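Local coordinates for pyoverdine biosynthesis protein PvcA (Pseudomonas aeruginosa, PDB 3E59) that makes the isonitrile group on L-tyrosine, drawing its carbon from C2 of ribulose 5-phosphate, in the biosynthesis of paerucumarin, at residues A85-L90 against E142-T147; A136-I141 against I149-L154; H95-I100 against P106-T111; L90-H95 against I268-T273. All blocks are in the same frame, centred on the assembly; numbering follows the deposited sequence.

In the fold
Helix 84-103 is the element common to three of the four contacts: from its N-terminal part onward it meets the end of helix 127-144 (contact 1), the loop 268-273 (contact 4) and strand 108-112 (contact 3). Contact 2 packs helix 127-144 on strand 149-151, the neighbour of strand 108-112 in the parallel five-stranded sheet. Centres lie about 10 Å apart for contacts 1 and 2 and for 1 and 4, and about 16 Å for 2 and 3. Along the chain contact 3 closes before contact 2 opens, and both nest inside the loop closed by contact 4. Two consecutive helix-strand units of an alpha/beta fold are thereby joined side by side and to the distant 268-273 segment.

Contact 1. Residues A85-L90 against E142-T147; sequences AERLSL and EEIGAT
Arg87 grips one carboxylate oxygen of Glu143 with both terminal nitrogens, Arg87 NH1 to Glu143 OE2 at 2.7 Å and Arg87 NH2 to the same OE2 at 2.8 Å. The salt bridge is end-on, and the guanidinium and carboxylate planes lie only 19° apart. Because a single oxygen takes both bonds, neither is straight: NH1 meets the anti lone pair of OE2 with an N-H...O angle of 142°, while NH2 arrives nearly in line with the C-O bond. A bend at chi3 turns the otherwise extended Arg87 chain toward the acid, and the two side chains cross at about a right angle.

Beside this pair, Ile144 slides past Arg87 in the opposite direction, Ile144 CG2 lying 3.8 Å from Arg87 CG. A chi1 of 71° sets Ile144 CG1 between backbone N and carbonyl carbon, and the extended chi2 carries Ile144 CD1 to 3.9 Å from Leu90 CB. Gly145, with positive phi, takes the C-prime place in a Schellman motif that closes helix 127-144.

Helix 84-103 thus lies against the C-terminal end of helix 127-144; one and two turns back on the latter, Met140 touches Arg87 and Leu137 packs on Leu90.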
loop_
_atom_site.group_PDB
_atom_site.type_symbol
_atom_site.label_atom_id
_atom_site.label_comp_id
_atom_site.label_asym_id
_atom_site.label_seq_id
_atom_site.Cartn_x
_atom_site.Cartn_y
_atom_site.Cartn_z
ATOM N N ALA A 85 4.483 -13.012 -2.512
ATOM C CA ALA A 85 4.191 -11.644 -2.946
ATOM C C ALA A 85 4.585 -10.595 -1.885
ATOM O O ALA A 85 5.279 -9.625 -2.204
ATOM C CB ALA A 85 2.728 -11.509 -3.346
ATOM N N GLU A 86 4.161 -10.782 -0.632
ATOM C CA GLU A 86 4.626 -9.908 0.460
ATOM C C GLU A 86 6.136 -9.971 0.632
ATOM O O GLU A 86 6.788 -8.931 0.816
ATOM C CB GLU A 86 3.984 -10.266 1.798
ATOM C CG GLU A 86 2.614 -9.677 2.037
ATOM C CD GLU A 86 1.514 -10.489 1.395
ATOM O OE1 GLU A 86 1.811 -11.478 0.693
ATOM O OE2 GLU A 86 0.347 -10.148 1.611
ATOM N N ARG A 87 6.686 -11.189 0.565
ATOM C CA ARG A 87 8.099 -11.427 0.864
ATOM C C ARG A 87 9.011 -10.663 -0.074
ATOM O O ARG A 87 9.926 -9.964 0.369
ATOM C CB ARG A 87 8.442 -12.917 0.834
ATOM C CG ARG A 87 9.942 -13.197 1.071
ATOM C CD ARG A 87 10.232 -14.685 1.150
ATOM N NE ARG A 87 9.251 -15.410 1.961
ATOM C CZ ARG A 87 9.375 -15.648 3.267
ATOM N NH1 ARG A 87 10.439 -15.213 3.938
ATOM N NH2 ARG A 87 8.432 -16.329 3.907
ATOM N N LEU A 88 8.749 -10.779 -1.370
ATOM C CA LEU A 88 9.558 -10.075 -2.367
ATOM C C LEU A 88 9.337 -8.567 -2.335
ATOM O O LEU A 88 10.252 -7.804 -2.627
ATOM C CB LEU A 88 9.285 -10.634 -3.757
ATOM C CG LEU A 88 9.798 -12.056 -3.995
ATOM C CD1 LEU A 88 9.195 -12.584 -5.256
ATOM C CD2 LEU A 88 11.331 -12.073 -4.075
ATOM N N SER A 89 8.123 -8.138 -1.993
ATOM C CA SER A 89 7.845 -6.710 -1.854
ATOM C C SER A 89 8.617 -6.097 -0.684
ATOM O O SER A 89 9.214 -5.012 -0.817
ATOM C CB SER A 89 6.346 -6.447 -1.700
ATOM O OG SER A 89 5.646 -6.897 -2.840
ATOM N N LEU A 90 8.600 -6.780 0.461
ATOM C CA LEU A 90 9.317 -6.288 1.645
ATOM C C LEU A 90 10.827 -6.316 1.443
ATOM O O LEU A 90 11.552 -5.443 1.938
ATOM C CB LEU A 90 8.937 -7.086 2.893
ATOM C CG LEU A 90 7.491 -6.936 3.398
ATOM C CD1 LEU A 90 7.109 -8.118 4.289
ATOM C CD2 LEU A 90 7.311 -5.588 4.110
ATOM N N GLU A 142 11.857 -10.251 9.737
ATOM C CA GLU A 142 13.010 -10.851 10.410
ATOM C C GLU A 142 13.718 -11.912 9.574
ATOM O O GLU A 142 14.949 -11.928 9.518
ATOM C CB GLU A 142 12.630 -11.441 11.773
ATOM C CG GLU A 142 12.045 -10.444 12.765
ATOM C CD GLU A 142 13.056 -9.420 13.253
ATOM O OE1 GLU A 142 13.833 -9.752 14.180
ATOM O OE2 GLU A 142 13.061 -8.280 12.722
ATOM N N GLU A 143 12.959 -12.791 8.924
ATOM C CA GLU A 143 13.582 -13.886 8.183
ATOM C C GLU A 143 14.203 -13.523 6.820
ATOM O O GLU A 143 15.079 -14.230 6.329
ATOM C CB GLU A 143 12.660 -15.093 8.095
ATOM C CG GLU A 143 11.609 -15.052 7.064
ATOM C CD GLU A 143 10.628 -16.200 7.235
ATOM O OE1 GLU A 143 10.436 -16.667 8.381
ATOM O OE2 GLU A 143 10.044 -16.631 6.227
ATOM N N ILE A 144 13.766 -12.422 6.219
ATOM C CA ILE A 144 14.460 -11.922 5.043
ATOM C C ILE A 144 15.715 -11.163 5.455
ATOM O O ILE A 144 16.592 -10.952 4.629
ATOM C CB ILE A 144 13.564 -11.065 4.085
ATOM C CG1 ILE A 144 13.220 -9.696 4.684
ATOM C CG2 ILE A 144 12.313 -11.839 3.662
ATOM C CD1 ILE A 144 12.221 -8.869 3.832
ATOM N N GLY A 145 15.796 -10.774 6.732
ATOM C CA GLY A 145 16.963 -10.078 7.275
ATOM C C GLY A 145 16.892 -8.588 7.026
ATOM O O GLY A 145 17.919 -7.916 6.949
ATOM N N ALA A 146 15.671 -8.068 6.908
ATOM C CA ALA A 146 15.466 -6.660 6.616
ATOM C C ALA A 146 15.649 -5.851 7.893
ATOM O O ALA A 146 14.967 -6.093 8.886
ATOM C CB ALA A 146 14.098 -6.436 6.032
ATOM N N THR A 147 16.593 -4.919 7.874
ATOM C CA THR A 147 16.846 -4.086 9.031
ATOM C C THR A 147 16.396 -2.623 8.846
ATOM O O THR A 147 16.475 -1.832 9.793
ATOM C CB THR A 147 18.340 -4.100 9.426
ATOM O OG1 THR A 147 19.105 -3.484 8.383
ATOM C CG2 THR A 147 18.845 -5.522 9.653
#

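Contact 2. Residues A136-I141 against I149-L154; sequences ALRLMI and IGVFNL
Val151 has the most surface buried here, and it meets two helix residues at once. Val151 CG2 lies 3.6 Å from Ile141 CD1, the tightest apolar approach between the segments, and 4.1 Å from Arg138 CG. Val151 CG1 is anti to the backbone N (chi1 -176°), which leaves CG2 as the branch that faces the helix.

Ile141, which is buried, works through its far end. Its CD1 projects toward the strand, where Ile141 CD1 touches both Val151 CG2 and, at 3.8 Å, Ile149 CG2. The Ile141 and Ile149 side chains cross at about a right angle, and Ile149 turns its CD1 end away from the helix.

Arg138, an exposed residue, is the third main contributor. The extended chain from CG to NE carries the guanidinium to Val151; Val151 CB lies over one face of the group, displaced from its centre, 4.0 Å from Arg138 CZ. Asn153 OD1 approaches the edge of the same group near its plane, but at 3.6 Å from Arg138 NH2 it is too far for a hydrogen bond; the amide is turned 55° from the guanidinium. The charge has a long, weak ion pair with Asp156.

The axes of helix 136-141 and strand 149-151 run nearly antiparallel, at 161°, as expected where a helix leads back into the next parallel strand. Strand 149-151 is one of the two edge strands of the parallel sheet, bonded through its backbone to strand 108-112, while helix 84-103 flanks helix 127-144.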
loop_
_atom_site.group_PDB
_atom_site.type_symbol
_atom_site.label_atom_id
_atom_site.label_comp_id
_atom_site.label_asym_id
_atom_site.label_seq_id
_atom_site.Cartn_x
_atom_site.Cartn_y
_atom_site.Cartn_z
ATOM N N ALA A 136 2.609 -12.178 11.409
ATOM C CA ALA A 136 3.276 -12.935 10.355
ATOM C C ALA A 136 4.133 -12.040 9.447
ATOM O O ALA A 136 5.194 -12.462 8.981
ATOM C CB ALA A 136 2.254 -13.717 9.539
ATOM N N LEU A 137 3.680 -10.807 9.214
ATOM C CA LEU A 137 4.449 -9.837 8.424
ATOM C C LEU A 137 5.766 -9.448 9.103
ATOM O O LEU A 137 6.817 -9.436 8.449
ATOM C CB LEU A 137 3.630 -8.577 8.132
ATOM C CG LEU A 137 4.104 -7.758 6.928
ATOM C CD1 LEU A 137 3.541 -8.349 5.636
ATOM C CD2 LEU A 137 3.712 -6.295 7.060
ATOM N N ARG A 138 5.693 -9.123 10.399
ATOM C CA ARG A 138 6.872 -8.851 11.238
ATOM C C ARG A 138 7.873 -10.005 11.218
ATOM O O ARG A 138 9.080 -9.788 11.127
ATOM C CB ARG A 138 6.461 -8.575 12.689
ATOM C CG ARG A 138 5.921 -7.169 12.941
ATOM C CD ARG A 138 5.589 -6.966 14.423
ATOM N NE ARG A 138 5.012 -5.645 14.707
ATOM C CZ ARG A 138 5.694 -4.608 15.202
ATOM N NH1 ARG A 138 6.990 -4.724 15.476
ATOM N NH2 ARG A 138 5.080 -3.449 15.432
ATOM N N LEU A 139 7.352 -11.225 11.321
ATOM C CA LEU A 139 8.160 -12.432 11.311
ATOM C C LEU A 139 8.846 -12.573 9.952
ATOM O O LEU A 139 10.001 -12.976 9.868
ATOM C CB LEU A 139 7.270 -13.645 11.620
ATOM C CG LEU A 139 7.806 -14.832 12.421
ATOM C CD1 LEU A 139 8.728 -14.415 13.578
ATOM C CD2 LEU A 139 6.636 -15.661 12.941
ATOM N N MET A 140 8.127 -12.205 8.894
ATOM C CA MET A 140 8.666 -12.233 7.538
ATOM C C MET A 140 9.799 -11.214 7.377
ATOM O O MET A 140 10.802 -11.493 6.724
ATOM C CB MET A 140 7.554 -11.966 6.524
ATOM C CG MET A 140 7.970 -12.125 5.080
ATOM S SD MET A 140 6.551 -12.053 3.969
ATOM C CE MET A 140 6.037 -13.775 3.986
ATOM N N ILE A 141 9.632 -10.041 7.982
ATOM C CA ILE A 141 10.678 -9.026 7.979
ATOM C C ILE A 141 11.975 -9.571 8.598
ATOM O O ILE A 141 13.053 -9.400 8.026
ATOM C CB ILE A 141 10.207 -7.700 8.660
ATOM C CG1 ILE A 141 9.148 -7.012 7.785
ATOM C CG2 ILE A 141 11.390 -6.747 8.891
ATOM C CD1 ILE A 141 8.423 -5.842 8.440
ATOM N N ILE A 149 13.355 -1.744 7.628
ATOM C CA ILE A 149 11.898 -1.790 7.543
ATOM C C ILE A 149 11.322 -1.876 8.948
ATOM O O ILE A 149 11.559 -2.843 9.666
ATOM C CB ILE A 149 11.404 -2.989 6.657
ATOM C CG1 ILE A 149 12.063 -2.958 5.277
ATOM C CG2 ILE A 149 9.874 -2.977 6.488
ATOM C CD1 ILE A 149 11.952 -1.610 4.533
ATOM N N GLY A 150 10.579 -0.850 9.340
ATOM C CA GLY A 150 9.836 -0.882 10.601
ATOM C C GLY A 150 8.343 -1.042 10.364
ATOM O O GLY A 150 7.868 -0.886 9.244
ATOM N N VAL A 151 7.608 -1.370 11.421
ATOM C CA VAL A 151 6.157 -1.470 11.360
ATOM C C VAL A 151 5.549 -0.558 12.421
ATOM O O VAL A 151 6.033 -0.498 13.549
ATOM C CB VAL A 151 5.636 -2.937 11.532
ATOM C CG1 VAL A 151 4.136 -2.996 11.361
ATOM C CG2 VAL A 151 6.281 -3.874 10.513
ATOM N N PHE A 152 4.504 0.162 12.033
ATOM C CA PHE A 152 3.733 0.994 12.937
ATOM C C PHE A 152 2.260 0.690 12.690
ATOM O O PHE A 152 1.746 0.951 11.606
ATOM C CB PHE A 152 4.050 2.469 12.662
ATOM C CG PHE A 152 3.413 3.431 13.625
ATOM C CD1 PHE A 152 4.001 3.686 14.872
ATOM C CD2 PHE A 152 2.244 4.108 13.277
ATOM C CE1 PHE A 152 3.420 4.580 15.762
ATOM C CE2 PHE A 152 1.648 5.012 14.173
ATOM C CZ PHE A 152 2.232 5.248 15.411
ATOM N N ASN A 153 1.591 0.113 13.693
ATOM C CA ASN A 153 0.162 -0.199 13.605
ATOM C C ASN A 153 -0.652 0.852 14.354
ATOM O O ASN A 153 -0.089 1.663 15.094
ATOM C CB ASN A 153 -0.119 -1.594 14.178
ATOM C CG ASN A 153 0.812 -2.662 13.615
ATOM O OD1 ASN A 153 1.656 -3.225 14.330
ATOM N ND2 ASN A 153 0.674 -2.937 12.336
ATOM N N LEU A 154 -1.970 0.837 14.173
ATOM C CA LEU A 154 -2.846 1.770 14.894
ATOM C C LEU A 154 -2.677 1.706 16.421
ATOM O O LEU A 154 -2.791 2.729 17.107
ATOM C CB LEU A 154 -4.313 1.555 14.507
ATOM C CG LEU A 154 -5.400 2.519 15.024
ATOM C CD1 LEU A 154 -5.063 3.991 14.791
ATOM C CD2 LEU A 154 -6.766 2.166 14.426
#

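Contact 3. Residues H95-I100 against P106-T111; sequences HLCQRI and PGAKIT
Leu96 opens the contact from the helix: Leu96 CD2 lies 4.2 Å from Ile110 CD1. The chief meeting follows at Cys97, where helix and strand backbones come close, Cys97 CA lying 5.1 Å from Ala108 CA. Cys97 CB rests 3.6 Å from Ala108 O, a van der Waals approach. A chi1 of -72° puts SG anti to the carbonyl carbon and directs the sulfur along the strand, where Cys97 SG lies 3.6 Å from Ile110 CG1 and 3.7 Å from Ile110 CD1.

The short axes of helix 95-100 and strand 108-111 approach to 7.7 Å with directions 159° apart. This near-antiparallel passage is that of a beta-alpha-beta crossover, strand 60-64, helix 84-103, strand 108-112, in which the two strands are parallel neighbours and the helix covers one side of the sheet. Strand alternation fits: Ala108 and Ile110 send their CB atoms toward the helix, and Lys109 sends its CB away.

One turn after Cys97, Ile100 sets two methyls, CG2 and CD1, against Ala108 CB, each 4.1 Å from it. The same isoleucine touches Ile60 and Phe62 of strand 60-64 and Val15 of helix 11-20.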
loop_
_atom_site.group_PDB
_atom_site.type_symbol
_atom_site.label_atom_id
_atom_site.label_comp_id
_atom_site.label_asym_id
_atom_site.label_seq_id
_atom_site.Cartn_x
_atom_site.Cartn_y
_atom_site.Cartn_z
ATOM N N HIS A 95 15.940 -3.280 0.101
ATOM C CA HIS A 95 17.083 -3.077 -0.791
ATOM C C HIS A 95 17.119 -1.649 -1.322
ATOM O O HIS A 95 18.186 -1.093 -1.524
ATOM C CB HIS A 95 17.118 -4.099 -1.939
ATOM C CG HIS A 95 18.394 -4.079 -2.730
ATOM N ND1 HIS A 95 18.431 -3.786 -4.081
ATOM C CD2 HIS A 95 19.681 -4.292 -2.355
ATOM C CE1 HIS A 95 19.685 -3.833 -4.503
ATOM N NE2 HIS A 95 20.463 -4.142 -3.477
ATOM N N LEU A 96 15.948 -1.064 -1.543
ATOM C CA LEU A 96 15.833 0.353 -1.876
ATOM C C LEU A 96 16.565 1.244 -0.835
ATOM O O LEU A 96 17.297 2.172 -1.194
ATOM C CB LEU A 96 14.351 0.720 -1.991
ATOM C CG LEU A 96 13.911 2.114 -2.459
ATOM C CD1 LEU A 96 14.248 2.380 -3.922
ATOM C CD2 LEU A 96 12.425 2.249 -2.258
ATOM N N CYS A 97 16.375 0.941 0.447
ATOM C CA CYS A 97 17.028 1.680 1.536
ATOM C C CYS A 97 18.544 1.485 1.492
ATOM O O CYS A 97 19.295 2.442 1.719
ATOM C CB CYS A 97 16.475 1.240 2.901
ATOM S SG CYS A 97 14.785 1.797 3.277
ATOM N N GLN A 98 18.980 0.255 1.183
ATOM C CA GLN A 98 20.411 -0.077 1.059
ATOM C C GLN A 98 21.070 0.669 -0.110
ATOM O O GLN A 98 22.170 1.217 0.029
ATOM C CB GLN A 98 20.615 -1.600 0.931
ATOM C CG GLN A 98 20.229 -2.403 2.193
ATOM C CD GLN A 98 20.402 -3.912 2.043
ATOM O OE1 GLN A 98 20.033 -4.502 1.026
ATOM N NE2 GLN A 98 20.956 -4.543 3.066
ATOM N N ARG A 99 20.394 0.706 -1.258
ATOM C CA ARG A 99 20.902 1.471 -2.418
ATOM C C ARG A 99 21.085 2.971 -2.129
ATOM O O ARG A 99 22.054 3.567 -2.576
ATOM C CB ARG A 99 20.026 1.268 -3.661
ATOM C CG ARG A 99 20.011 -0.166 -4.168
ATOM C CD ARG A 99 19.592 -0.268 -5.627
ATOM N NE ARG A 99 20.739 -0.534 -6.501
ATOM C CZ ARG A 99 21.402 0.391 -7.195
ATOM N NH1 ARG A 99 21.046 1.671 -7.149
ATOM N NH2 ARG A 99 22.423 0.028 -7.950
ATOM N N ILE A 100 20.146 3.567 -1.391
ATOM C CA ILE A 100 20.270 4.948 -0.923
ATOM C C ILE A 100 21.494 5.092 -0.003
ATOM O O ILE A 100 22.257 6.048 -0.136
ATOM C CB ILE A 100 18.970 5.444 -0.204
ATOM C CG1 ILE A 100 17.818 5.602 -1.214
ATOM C CG2 ILE A 100 19.219 6.747 0.541
ATOM C CD1 ILE A 100 16.459 5.905 -0.604
ATOM N N PRO A 106 24.234 7.968 6.239
ATOM C CA PRO A 106 23.174 7.811 7.260
ATOM C C PRO A 106 22.016 6.895 6.827
ATOM O O PRO A 106 21.346 6.289 7.678
ATOM C CB PRO A 106 22.684 9.248 7.476
ATOM C CG PRO A 106 23.877 10.098 7.103
ATOM C CD PRO A 106 24.448 9.392 5.904
ATOM N N GLY A 107 21.791 6.806 5.517
ATOM C CA GLY A 107 20.890 5.820 4.947
ATOM C C GLY A 107 19.437 6.244 4.937
ATOM O O GLY A 107 19.117 7.432 4.861
ATOM N N ALA A 108 18.561 5.250 5.013
ATOM C CA ALA A 108 17.129 5.462 4.937
ATOM C C ALA A 108 16.359 4.368 5.681
ATOM O O ALA A 108 16.845 3.254 5.899
ATOM C CB ALA A 108 16.679 5.551 3.472
ATOM N N LYS A 109 15.136 4.713 6.046
ATOM C CA LYS A 109 14.285 3.882 6.855
ATOM C C LYS A 109 12.908 3.964 6.215
ATOM O O LYS A 109 12.469 5.047 5.826
ATOM C CB LYS A 109 14.268 4.485 8.261
ATOM C CG LYS A 109 13.610 3.676 9.347
ATOM C CD LYS A 109 13.616 4.497 10.628
ATOM C CE LYS A 109 13.260 3.666 11.843
ATOM N NZ LYS A 109 14.009 4.204 13.021
ATOM N N ILE A 110 12.251 2.819 6.052
ATOM C CA ILE A 110 10.844 2.812 5.634
ATOM C C ILE A 110 10.005 2.196 6.741
ATOM O O ILE A 110 10.215 1.033 7.134
ATOM C CB ILE A 110 10.596 2.054 4.298
ATOM C CG1 ILE A 110 11.358 2.717 3.151
ATOM C CG2 ILE A 110 9.061 1.995 3.964
ATOM C CD1 ILE A 110 11.343 1.897 1.824
ATOM N N THR A 111 9.066 2.986 7.254
ATOM C CA THR A 111 8.126 2.475 8.235
ATOM C C THR A 111 6.834 2.098 7.526
ATOM O O THR A 111 6.145 2.954 6.955
ATOM C CB THR A 111 7.854 3.490 9.362
ATOM O OG1 THR A 111 9.097 3.857 9.969
ATOM C CG2 THR A 111 6.945 2.878 10.425
#

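Contact 4. Residues L90-H95 against I268-T273; sequences LSFLNH and IHMMPT
Phe92 presents its ring to the backbone of the 268-273 loop, with two carbonyl oxygens approaching obliquely. His269 O is the nearer, 3.2 Å from Phe92 CE2, and Met270 O lies 3.6 Å from Phe92 CG. The second oxygen, Met270 O, also stands 3.4 Å from Phe92 CB, while Met270 CA comes within 3.7 Å of Phe92 CD2. The ring lies along the backbone from His269 O to Met270 O, with side-chain packing secondary: Phe92 CD2 to Met270 CB is 4.3 Å. A chi1 of 167°, placing CG opposite the backbone N, swings the ring out from the helix toward this backbone. Tyr22 stacks edge-to-face with the same ring.

The loop follows strand 265-267, the last in the order of the parallel sheet, and leads on toward strand 284-287 of the mixed sheet. The contact therefore brings residues 90-95, on an early helix of the alpha/beta fold, against a loop between the two sheets, 173 residues on in the chain.

One residue on, Leu93 meets the Met270 side chain. Leu93 CD1 lies 3.8 Å from Met270 SD and Leu93 CD2 3.9 Å from Met270 CG, so both branches touch the thioether chain. The methionine runs extended to SD, then bends at chi3 (-63°). Leu93 also packs on Ile149 of strand 149-151, and the imidazole of His269 hydrogen-bonds through NE2 to Asp276.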
loop_
_atom_site.group_PDB
_atom_site.type_symbol
_atom_site.label_atom_id
_atom_site.label_comp_id
_atom_site.label_asym_id
_atom_site.label_seq_id
_atom_site.Cartn_x
_atom_site.Cartn_y
_atom_site.Cartn_z
ATOM N N LEU A 90 8.600 -6.780 0.461
ATOM C CA LEU A 90 9.317 -6.288 1.645
ATOM C C LEU A 90 10.827 -6.316 1.443
ATOM O O LEU A 90 11.552 -5.443 1.938
ATOM C CB LEU A 90 8.937 -7.086 2.893
ATOM C CG LEU A 90 7.491 -6.936 3.398
ATOM C CD1 LEU A 90 7.109 -8.118 4.289
ATOM C CD2 LEU A 90 7.311 -5.588 4.110
ATOM N N SER A 91 11.302 -7.328 0.719
ATOM C CA SER A 91 12.724 -7.438 0.426
ATOM C C SER A 91 13.146 -6.298 -0.508
ATOM O O SER A 91 14.210 -5.687 -0.330
ATOM C CB SER A 91 13.031 -8.810 -0.172
ATOM O OG SER A 91 14.406 -8.911 -0.471
ATOM N N PHE A 92 12.295 -5.994 -1.486
ATOM C CA PHE A 92 12.537 -4.864 -2.391
ATOM C C PHE A 92 12.696 -3.544 -1.641
ATOM O O PHE A 92 13.596 -2.746 -1.946
ATOM C CB PHE A 92 11.421 -4.700 -3.443
ATOM C CG PHE A 92 11.505 -3.386 -4.168
ATOM C CD1 PHE A 92 12.367 -3.234 -5.249
ATOM C CD2 PHE A 92 10.779 -2.281 -3.723
ATOM C CE1 PHE A 92 12.486 -2.019 -5.885
ATOM C CE2 PHE A 92 10.889 -1.052 -4.355
ATOM C CZ PHE A 92 11.742 -0.920 -5.439
ATOM N N LEU A 93 11.799 -3.309 -0.683
ATOM C CA LEU A 93 11.764 -2.050 0.044
ATOM C C LEU A 93 13.022 -1.905 0.878
ATOM O O LEU A 93 13.591 -0.815 0.988
ATOM C CB LEU A 93 10.525 -1.974 0.943
ATOM C CG LEU A 93 9.142 -1.812 0.296
ATOM C CD1 LEU A 93 8.075 -1.943 1.359
ATOM C CD2 LEU A 93 9.028 -0.486 -0.422
ATOM N N ASN A 94 13.449 -3.016 1.469
ATOM C CA ASN A 94 14.697 -3.029 2.199
ATOM C C ASN A 94 15.912 -2.732 1.316
ATOM O O ASN A 94 16.809 -2.009 1.737
ATOM C CB ASN A 94 14.894 -4.336 2.963
ATOM C CG ASN A 94 15.989 -4.221 3.994
ATOM O OD1 ASN A 94 15.825 -3.525 4.992
ATOM N ND2 ASN A 94 17.125 -4.870 3.746
ATOM N N HIS A 95 15.940 -3.280 0.101
ATOM C CA HIS A 95 17.083 -3.077 -0.791
ATOM C C HIS A 95 17.119 -1.649 -1.322
ATOM O O HIS A 95 18.186 -1.093 -1.524
ATOM C CB HIS A 95 17.118 -4.099 -1.939
ATOM C CG HIS A 95 18.394 -4.079 -2.730
ATOM N ND1 HIS A 95 18.431 -3.786 -4.081
ATOM C CD2 HIS A 95 19.681 -4.292 -2.355
ATOM C CE1 HIS A 95 19.685 -3.833 -4.503
ATOM N NE2 HIS A 95 20.463 -4.142 -3.477
ATOM N N ILE A 268 4.543 4.050 -5.216
ATOM C CA ILE A 268 5.744 3.252 -5.486
ATOM C C ILE A 268 5.412 1.771 -5.693
ATOM O O ILE A 268 4.567 1.196 -4.985
ATOM C CB ILE A 268 6.829 3.446 -4.360
ATOM C CG1 ILE A 268 8.171 2.831 -4.771
ATOM C CG2 ILE A 268 6.341 2.894 -3.001
ATOM C CD1 ILE A 268 9.367 3.439 -4.064
ATOM N N HIS A 269 6.081 1.168 -6.677
ATOM C CA HIS A 269 5.959 -0.253 -6.957
ATOM C C HIS A 269 6.949 -1.047 -6.124
ATOM O O HIS A 269 8.004 -0.533 -5.733
ATOM C CB HIS A 269 6.157 -0.541 -8.444
ATOM C CG HIS A 269 4.950 -0.250 -9.287
ATOM N ND1 HIS A 269 3.817 -1.038 -9.263
ATOM C CD2 HIS A 269 4.721 0.708 -10.217
ATOM C CE1 HIS A 269 2.933 -0.566 -10.125
ATOM N NE2 HIS A 269 3.462 0.485 -10.728
ATOM N N MET A 270 6.582 -2.288 -5.831
ATOM C CA MET A 270 7.395 -3.175 -4.986
ATOM C C MET A 270 7.757 -4.509 -5.671
ATOM O O MET A 270 8.591 -5.263 -5.162
ATOM C CB MET A 270 6.675 -3.453 -3.664
ATOM C CG MET A 270 6.408 -2.233 -2.791
ATOM S SD MET A 270 5.502 -2.691 -1.318
ATOM C CE MET A 270 3.962 -3.286 -2.033
ATOM N N MET A 271 7.104 -4.801 -6.794
ATOM C CA MET A 271 7.393 -5.954 -7.672
ATOM C C MET A 271 6.955 -5.504 -9.050
ATOM O O MET A 271 6.049 -4.670 -9.154
ATOM C CB MET A 271 6.524 -7.162 -7.329
ATOM C CG MET A 271 6.914 -7.933 -6.100
ATOM S SD MET A 271 5.732 -9.260 -5.787
ATOM C CE MET A 271 6.133 -10.407 -7.090
ATOM N N PRO A 272 7.585 -6.044 -10.117
ATOM C CA PRO A 272 7.060 -5.778 -11.451
ATOM C C PRO A 272 5.586 -6.196 -11.567
ATOM O O PRO A 272 5.200 -7.264 -11.083
ATOM C CB PRO A 272 7.949 -6.641 -12.346
ATOM C CG PRO A 272 9.259 -6.744 -11.577
ATOM C CD PRO A 272 8.807 -6.877 -10.159
ATOM N N THR A 273 4.776 -5.338 -12.181
ATOM C CA THR A 273 3.356 -5.613 -12.415
ATOM C C THR A 273 2.802 -4.713 -13.518
ATOM O O THR A 273 3.240 -3.569 -13.678
ATOM C CB THR A 273 2.510 -5.503 -11.101
ATOM O OG1 THR A 273 1.167 -5.946 -11.335
ATOM C CG2 THR A 273 2.483 -4.089 -10.543
#